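Local coordinates for protein ABC-type amino acid transport system, periplasmic component (Caldanaerobacter subterraneus subsp. tengcongensis MB4, PDB 4YMX) that binds arginine in the cleft between its two lobes as the periplasmic substrate-binding component of an amino acid ABC transporter, at residues S116-Y124 with L234-K245; T156-I164 with D213-G221. One frame throughout, in Å; residues are numbered along the deposited sequence.

The two contacts belong to different lobes of a type II periplasmic binding protein fold, their centres about 24 Å apart, and they share no helix or strand. Contact 1 lays helix 231-247 along edge strand 117-124 of the first lobe's sheet; contact 2 sets helix 156-161 of the second lobe against the loop that leads into strand 222-227. Each mixes buried and exposed residues. Contact 1 is fastened by direct bonds to backbone atoms, whereas contact 2 rests on apolar side chains and bridging waters, and its T156 reaches the bound arginine. L122 of contact 1 packs on N220 and G221 of contact 2, where the chain crosses between lobes.

Contact 1 of 2, residues S116-Y124 with L234-K245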
# COMPACT_ATOMS: atom_id res chain seq x y z
N SER A 116 -14.32 0.12 11.70
CA SER A 116 -15.11 -0.43 10.60
C SER A 116 -14.76 -1.87 10.25
O SER A 116 -15.65 -2.66 9.90
CB SER A 116 -14.95 0.45 9.35
OG SER A 116 -15.46 1.75 9.58
N VAL A 117 -13.48 -2.21 10.31
CA VAL A 117 -13.00 -3.56 9.98
C VAL A 117 -12.01 -4.03 11.05
O VAL A 117 -11.58 -3.25 11.90
CB VAL A 117 -12.34 -3.61 8.58
CG1 VAL A 117 -13.34 -3.19 7.50
CG2 VAL A 117 -11.08 -2.74 8.54
N ASP A 118 -11.65 -5.31 11.02
CA ASP A 118 -10.68 -5.85 11.96
C ASP A 118 -9.34 -6.09 11.26
O ASP A 118 -9.30 -6.50 10.10
CB ASP A 118 -11.18 -7.16 12.57
CG ASP A 118 -12.32 -6.97 13.53
OD1 ASP A 118 -12.46 -5.86 14.09
OD2 ASP A 118 -13.08 -7.93 13.75
N PHE A 119 -8.25 -5.86 11.98
CA PHE A 119 -6.91 -6.02 11.41
C PHE A 119 -6.10 -7.11 12.09
O PHE A 119 -6.18 -7.32 13.31
CB PHE A 119 -6.13 -4.71 11.47
CG PHE A 119 -6.59 -3.68 10.49
CD1 PHE A 119 -6.09 -3.67 9.20
CD2 PHE A 119 -7.53 -2.73 10.86
CE1 PHE A 119 -6.52 -2.71 8.28
CE2 PHE A 119 -7.96 -1.77 9.96
CZ PHE A 119 -7.46 -1.76 8.66
N SER A 120 -5.31 -7.79 11.28
CA SER A 120 -4.32 -8.73 11.77
C SER A 120 -3.18 -8.01 12.48
O SER A 120 -3.10 -6.78 12.48
CB SER A 120 -3.75 -9.53 10.60
OG SER A 120 -2.86 -8.71 9.84
N ASP A 121 -2.29 -8.81 13.05
CA ASP A 121 -1.01 -8.29 13.50
C ASP A 121 -0.29 -7.66 12.31
O ASP A 121 -0.53 -8.03 11.15
CB ASP A 121 -0.16 -9.44 14.06
CG ASP A 121 -0.75 -10.05 15.31
OD1 ASP A 121 -1.23 -9.29 16.18
OD2 ASP A 121 -0.71 -11.29 15.44
N LEU A 122 0.58 -6.70 12.59
CA LEU A 122 1.39 -6.10 11.53
C LEU A 122 2.29 -7.15 10.88
O LEU A 122 2.82 -8.04 11.57
CB LEU A 122 2.26 -4.97 12.08
CG LEU A 122 1.56 -3.71 12.58
CD1 LEU A 122 2.56 -2.83 13.30
CD2 LEU A 122 0.96 -2.95 11.42
N TYR A 123 2.47 -7.05 9.57
CA TYR A 123 3.37 -7.97 8.87
C TYR A 123 4.52 -7.24 8.16
O TYR A 123 5.42 -7.88 7.60
CB TYR A 123 2.62 -8.88 7.89
CG TYR A 123 1.96 -8.13 6.75
CD1 TYR A 123 2.69 -7.71 5.65
CD2 TYR A 123 0.60 -7.85 6.78
CE1 TYR A 123 2.10 -7.02 4.62
CE2 TYR A 123 -0.01 -7.16 5.73
CZ TYR A 123 0.75 -6.75 4.66
OH TYR A 123 0.16 -6.06 3.63
N TYR A 124 4.50 -5.90 8.16
CA TYR A 124 5.61 -5.12 7.63
C TYR A 124 5.53 -3.69 8.12
O TYR A 124 4.44 -3.19 8.36
CB TYR A 124 5.65 -5.18 6.10
CG TYR A 124 7.06 -5.06 5.54
CD1 TYR A 124 8.01 -6.02 5.82
CD2 TYR A 124 7.42 -3.99 4.74
CE1 TYR A 124 9.31 -5.92 5.32
CE2 TYR A 124 8.72 -3.87 4.24
CZ TYR A 124 9.65 -4.84 4.53
OH TYR A 124 10.94 -4.75 4.05
N LEU A 234 -9.78 -14.08 10.80
CA LEU A 234 -8.73 -13.30 11.44
C LEU A 234 -7.73 -14.18 12.18
O LEU A 234 -6.52 -13.97 12.09
CB LEU A 234 -9.33 -12.27 12.41
CG LEU A 234 -8.32 -11.34 13.07
CD1 LEU A 234 -7.55 -10.57 12.01
CD2 LEU A 234 -9.02 -10.39 14.03
N ASP A 235 -8.23 -15.19 12.89
CA ASP A 235 -7.35 -16.07 13.65
C ASP A 235 -6.43 -16.86 12.72
O ASP A 235 -5.23 -17.00 13.01
CB ASP A 235 -8.16 -17.02 14.54
CG ASP A 235 -8.69 -16.33 15.79
OD1 ASP A 235 -8.26 -15.20 16.10
OD2 ASP A 235 -9.55 -16.93 16.47
N VAL A 236 -6.98 -17.37 11.62
CA VAL A 236 -6.16 -18.05 10.62
C VAL A 236 -5.10 -17.12 10.03
O VAL A 236 -3.94 -17.51 9.89
CB VAL A 236 -7.02 -18.68 9.49
CG1 VAL A 236 -6.13 -19.19 8.37
CG2 VAL A 236 -7.90 -19.81 10.04
N VAL A 237 -5.49 -15.89 9.70
CA VAL A 237 -4.55 -14.93 9.14
C VAL A 237 -3.41 -14.67 10.12
O VAL A 237 -2.23 -14.69 9.74
CB VAL A 237 -5.23 -13.61 8.73
CG1 VAL A 237 -4.19 -12.54 8.37
CG2 VAL A 237 -6.16 -13.85 7.56
N ASN A 238 -3.73 -14.45 11.37
CA ASN A 238 -2.71 -14.21 12.36
C ASN A 238 -1.81 -15.40 12.57
O ASN A 238 -0.66 -15.23 12.72
CB ASN A 238 -3.32 -13.77 13.69
CG ASN A 238 -3.66 -12.32 13.72
OD1 ASN A 238 -3.07 -11.53 13.05
ND2 ASN A 238 -4.58 -11.99 14.54
N GLU A 239 -2.38 -16.60 12.54
CA GLU A 239 -1.58 -17.82 12.63
C GLU A 239 -0.62 -17.95 11.45
O GLU A 239 0.54 -18.34 11.61
CB GLU A 239 -2.48 -19.06 12.71
CG GLU A 239 -3.26 -19.20 14.02
CD GLU A 239 -4.23 -20.38 13.99
OE1 GLU A 239 -3.95 -21.38 13.31
OE2 GLU A 239 -5.29 -20.29 14.66
N VAL A 240 -1.10 -17.64 10.25
CA VAL A 240 -0.26 -17.77 9.05
C VAL A 240 0.88 -16.76 9.07
O VAL A 240 2.02 -17.10 8.75
CB VAL A 240 -1.11 -17.62 7.76
CG1 VAL A 240 -0.21 -17.45 6.54
CG2 VAL A 240 -2.03 -18.82 7.60
N ILE A 241 0.58 -15.52 9.45
CA ILE A 241 1.63 -14.50 9.57
C ILE A 241 2.68 -14.95 10.59
O ILE A 241 3.87 -14.87 10.33
CB ILE A 241 1.07 -13.13 9.95
CG1 ILE A 241 0.19 -12.60 8.81
CG2 ILE A 241 2.21 -12.15 10.25
CD1 ILE A 241 -0.60 -11.36 9.18
N LYS A 242 2.22 -15.44 11.74
CA LYS A 242 3.16 -15.93 12.75
C LYS A 242 3.99 -17.09 12.22
O LYS A 242 5.21 -17.13 12.41
CB LYS A 242 2.41 -16.32 14.03
CG LYS A 242 2.33 -15.20 15.05
CD LYS A 242 1.94 -15.72 16.43
CE LYS A 242 1.95 -14.62 17.47
NZ LYS A 242 3.33 -14.23 17.90
N GLU A 243 3.35 -18.05 11.55
CA GLU A 243 4.10 -19.20 11.05
C GLU A 243 5.08 -18.82 9.93
O GLU A 243 6.18 -19.37 9.86
CB GLU A 243 3.17 -20.34 10.63
CG GLU A 243 3.87 -21.57 10.07
CD GLU A 243 4.79 -22.28 11.07
OE1 GLU A 243 5.48 -23.21 10.63
OE2 GLU A 243 4.81 -21.92 12.27
N LEU A 244 4.70 -17.87 9.08
CA LEU A 244 5.64 -17.36 8.09
C LEU A 244 6.89 -16.82 8.78
O LEU A 244 8.02 -17.16 8.41
CB LEU A 244 5.00 -16.25 7.24
CG LEU A 244 3.96 -16.69 6.21
CD1 LEU A 244 3.30 -15.45 5.59
CD2 LEU A 244 4.58 -17.58 5.15
N LYS A 245 6.68 -16.01 9.80
CA LYS A 245 7.80 -15.40 10.52
C LYS A 245 8.65 -16.44 11.25
O LYS A 245 9.88 -16.38 11.21
CB LYS A 245 7.30 -14.35 11.52
CG LYS A 245 6.78 -13.06 10.87
CD LYS A 245 6.21 -12.16 11.94
CE LYS A 245 5.74 -10.83 11.36
NZ LYS A 245 4.97 -10.06 12.37
O HOH W 1 -5.38 -9.16 15.18
O HOH W 2 0.49 -12.73 13.42
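D118 and L234 open a helix-on-strand contact in the first lobe of this type II periplasmic binding protein, where residues 234-245 of helix 231-247 run nearly parallel to edge strand 117-124, their axes 3° apart. D118 lends only its CB, over CD2 of L234, while its carboxylate turns to the backbone N of G229. The F119 carbonyl O takes a proton from a water that in turn accepts one from N238 ND2. At S120 the fit is close: CD1 of L234 lies 3.6 Å from the S120 N, and V237 CG1 meets the S120 CB. The S120 OG stands between backbone N and carbonyl carbon (chi1 74°), where it donates to D121 O and touches I241 CD1 at 3.5 Å. D121 supplies the central bond: its N gives a proton to N238 OD1 at 2.8 Å, the N-H pointing almost straight at the acceptor. Its carboxylate stacks on the N238 amide, planes 21° apart; D121 OD2 and N238 OD1, both acceptors, face each other at 3.4 Å without a bond, and a second water answers the carboxylate by donating to D121 OD2 as well as to N238 O. A leucine in place of N238 would probably leave the D121 N-H without its acceptor and the F119-bound water without its amide link. At L122 the extended K245 chain brings NZ to the L122 O, 3.1 Å away and in the carbonyl plane, as donor. Y123, its hydroxyl leading off to a weak bond with D66, sets its CB 4.1 Å from I241 CG2.

Contact 2 of 2, residues T156-I164 with D213-G221; sequences TSEEAAKKI and DEINNVENG. With ARG (arginine), chain C.
V218 leans on helix 156-161 mainly through one methyl branch, CG1, and the A160 CB packs beside it. From the V218 CB, CG1 lies anti to the carbonyl carbon (chi1 -70°) and ends among several neighbours: the A160 CB at 3.8 Å, the T156 carbonyl O at 3.9 Å and the E159 carboxylate, with K163 NZ at its margin. The other methyl, CG2, comes 4.3 Å from the T156 CB. The extended E159 chain runs antiparallel to the V218 side chain, its OE2 passing CG1. A water donates to both E159 OE2 and E219 OE2 and accepts from E219 N, so it probably eases the meeting of two like charges; E219 OE1 is held by the A111 N. A160 CB also sits 3.4 Å from the I215 carbonyl O, and I215 CD1 reaches both this CB and I164 CD1. A turn about the K163 CG-CD bond (chi3 -76°) brings NZ to within 2.8 Å of N217 O. At the cleft end, T156 N donates to OXT of the bound arginine over 2.9 Å, and a water joins T156 OG1 to E219 O. The helix, with this binding residue at its first turn, lies between strands 148-152 and 168-172, touched by A161, and the loop 213-221, whose I215 and V218 also pack on strand 128-133.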
# COMPACT_ATOMS: atom_id res chain seq x y z
N THR A 156 -3.34 6.96 4.30
CA THR A 156 -2.57 7.70 5.30
C THR A 156 -1.66 8.73 4.63
O THR A 156 -1.32 9.75 5.23
CB THR A 156 -1.73 6.77 6.15
OG1 THR A 156 -0.91 5.97 5.29
CG2 THR A 156 -2.62 5.86 6.99
N SER A 157 -1.26 8.47 3.39
CA SER A 157 -0.47 9.45 2.63
C SER A 157 -1.29 10.71 2.43
O SER A 157 -0.79 11.82 2.63
CB SER A 157 -0.05 8.86 1.28
OG SER A 157 0.68 7.65 1.47
N GLU A 158 -2.55 10.55 2.06
CA GLU A 158 -3.47 11.68 1.95
C GLU A 158 -3.65 12.39 3.29
O GLU A 158 -3.63 13.62 3.36
CB GLU A 158 -4.80 11.19 1.39
CG GLU A 158 -5.91 12.25 1.37
CD GLU A 158 -7.17 11.70 0.77
OE1 GLU A 158 -7.70 10.70 1.31
OE2 GLU A 158 -7.63 12.24 -0.26
N GLU A 159 -3.83 11.62 4.36
CA GLU A 159 -3.93 12.19 5.70
C GLU A 159 -2.71 13.05 6.04
O GLU A 159 -2.84 14.14 6.62
CB GLU A 159 -4.05 11.05 6.72
CG GLU A 159 -4.18 11.51 8.15
CD GLU A 159 -4.25 10.34 9.12
OE1 GLU A 159 -4.71 9.25 8.72
OE2 GLU A 159 -3.83 10.52 10.29
N ALA A 160 -1.53 12.57 5.68
CA ALA A 160 -0.30 13.30 5.95
C ALA A 160 -0.26 14.61 5.16
O ALA A 160 0.07 15.68 5.71
CB ALA A 160 0.92 12.43 5.63
N ALA A 161 -0.61 14.55 3.88
CA ALA A 161 -0.55 15.73 3.03
C ALA A 161 -1.56 16.80 3.45
O ALA A 161 -1.29 18.00 3.28
CB ALA A 161 -0.75 15.35 1.57
N LYS A 162 -2.69 16.38 4.00
CA LYS A 162 -3.75 17.32 4.39
C LYS A 162 -3.30 18.27 5.49
O LYS A 162 -3.91 19.32 5.69
CB LYS A 162 -5.01 16.58 4.84
CG LYS A 162 -5.88 16.10 3.70
CD LYS A 162 -7.09 15.35 4.25
CE LYS A 162 -8.07 14.97 3.16
NZ LYS A 162 -9.22 14.20 3.72
N LYS A 163 -2.24 17.90 6.20
CA LYS A 163 -1.74 18.71 7.31
C LYS A 163 -0.79 19.82 6.85
O LYS A 163 -0.43 20.70 7.64
CB LYS A 163 -1.08 17.82 8.36
CG LYS A 163 -2.08 16.92 9.06
CD LYS A 163 -1.43 16.08 10.15
CE LYS A 163 -0.64 14.94 9.56
NZ LYS A 163 -0.00 14.10 10.61
N ILE A 164 -0.38 19.78 5.59
CA ILE A 164 0.52 20.78 5.04
C ILE A 164 -0.22 22.10 4.89
O ILE A 164 -1.30 22.14 4.30
CB ILE A 164 1.08 20.34 3.68
CG1 ILE A 164 1.94 19.09 3.83
CG2 ILE A 164 1.86 21.47 3.02
CD1 ILE A 164 2.17 18.33 2.53
N ASP A 213 11.18 14.16 8.07
CA ASP A 213 10.67 13.66 9.35
C ASP A 213 9.18 13.91 9.48
O ASP A 213 8.40 13.02 9.82
CB ASP A 213 11.39 14.34 10.52
CG ASP A 213 12.79 13.79 10.76
OD1 ASP A 213 13.20 12.82 10.08
OD2 ASP A 213 13.48 14.32 11.66
N GLU A 214 8.76 15.13 9.18
CA GLU A 214 7.43 15.56 9.55
C GLU A 214 6.30 14.97 8.70
O GLU A 214 5.15 14.93 9.14
CB GLU A 214 7.35 17.09 9.56
CG GLU A 214 8.15 17.71 10.70
CD GLU A 214 8.19 19.22 10.62
OE1 GLU A 214 9.13 19.73 9.98
OE2 GLU A 214 7.29 19.88 11.19
N ILE A 215 6.61 14.48 7.51
CA ILE A 215 5.57 13.90 6.68
C ILE A 215 5.17 12.52 7.19
O ILE A 215 4.09 12.02 6.87
CB ILE A 215 5.98 13.83 5.18
CG1 ILE A 215 4.75 13.68 4.28
CG2 ILE A 215 6.95 12.68 4.94
CD1 ILE A 215 3.89 14.93 4.19
N ASN A 216 6.02 11.92 8.01
CA ASN A 216 5.78 10.57 8.51
C ASN A 216 5.01 10.53 9.84
O ASN A 216 4.94 9.49 10.49
CB ASN A 216 7.12 9.82 8.63
CG ASN A 216 6.94 8.32 8.75
OD1 ASN A 216 6.11 7.72 8.05
ND2 ASN A 216 7.71 7.70 9.65
N ASN A 217 4.40 11.65 10.21
CA ASN A 217 3.66 11.72 11.48
C ASN A 217 2.23 11.17 11.36
O ASN A 217 1.25 11.82 11.73
CB ASN A 217 3.64 13.15 12.04
CG ASN A 217 5.01 13.61 12.50
OD1 ASN A 217 5.94 12.82 12.65
ND2 ASN A 217 5.14 14.91 12.74
N VAL A 218 2.13 9.97 10.80
CA VAL A 218 0.87 9.24 10.71
C VAL A 218 1.12 7.83 11.20
O VAL A 218 2.27 7.44 11.42
CB VAL A 218 0.33 9.19 9.26
CG1 VAL A 218 -0.13 10.56 8.82
CG2 VAL A 218 1.42 8.65 8.32
N GLU A 219 0.05 7.07 11.39
CA GLU A 219 0.18 5.66 11.76
C GLU A 219 0.90 4.90 10.64
O GLU A 219 0.72 5.20 9.46
CB GLU A 219 -1.19 5.06 12.08
CG GLU A 219 -1.82 5.64 13.36
CD GLU A 219 -3.33 5.58 13.39
OE1 GLU A 219 -3.88 4.84 14.25
OE2 GLU A 219 -3.98 6.29 12.60
N ASN A 220 1.75 3.95 11.03
CA ASN A 220 2.59 3.23 10.08
C ASN A 220 2.33 1.73 10.12
O ASN A 220 1.63 1.23 11.01
CB ASN A 220 4.08 3.49 10.34
CG ASN A 220 4.41 4.98 10.46
OD1 ASN A 220 4.79 5.45 11.54
ND2 ASN A 220 4.29 5.72 9.35
N GLY A 221 2.90 1.03 9.15
CA GLY A 221 2.82 -0.42 9.12
C GLY A 221 1.69 -0.93 8.25
O GLY A 221 0.77 -0.19 7.91
N ARG C . -0.35 2.42 3.75
CA ARG C . -1.25 3.46 3.20
C ARG C . -2.65 3.31 3.76
O ARG C . -2.95 2.33 4.45
CB ARG C . -1.29 3.37 1.67
CG ARG C . -1.67 2.00 1.14
CD ARG C . -1.96 2.03 -0.35
NE ARG C . -1.99 0.69 -0.91
CZ ARG C . -2.22 0.41 -2.19
NH1 ARG C . -2.45 1.38 -3.06
NH2 ARG C . -2.23 -0.84 -2.59
OXT ARG C . -3.51 4.16 3.54
O HOH W 3 0.77 4.51 6.90
O HOH W 4 -2.75 7.95 11.17
O HOH W 5 2.38 15.82 7.32
O HOH W 6 2.19 13.32 8.71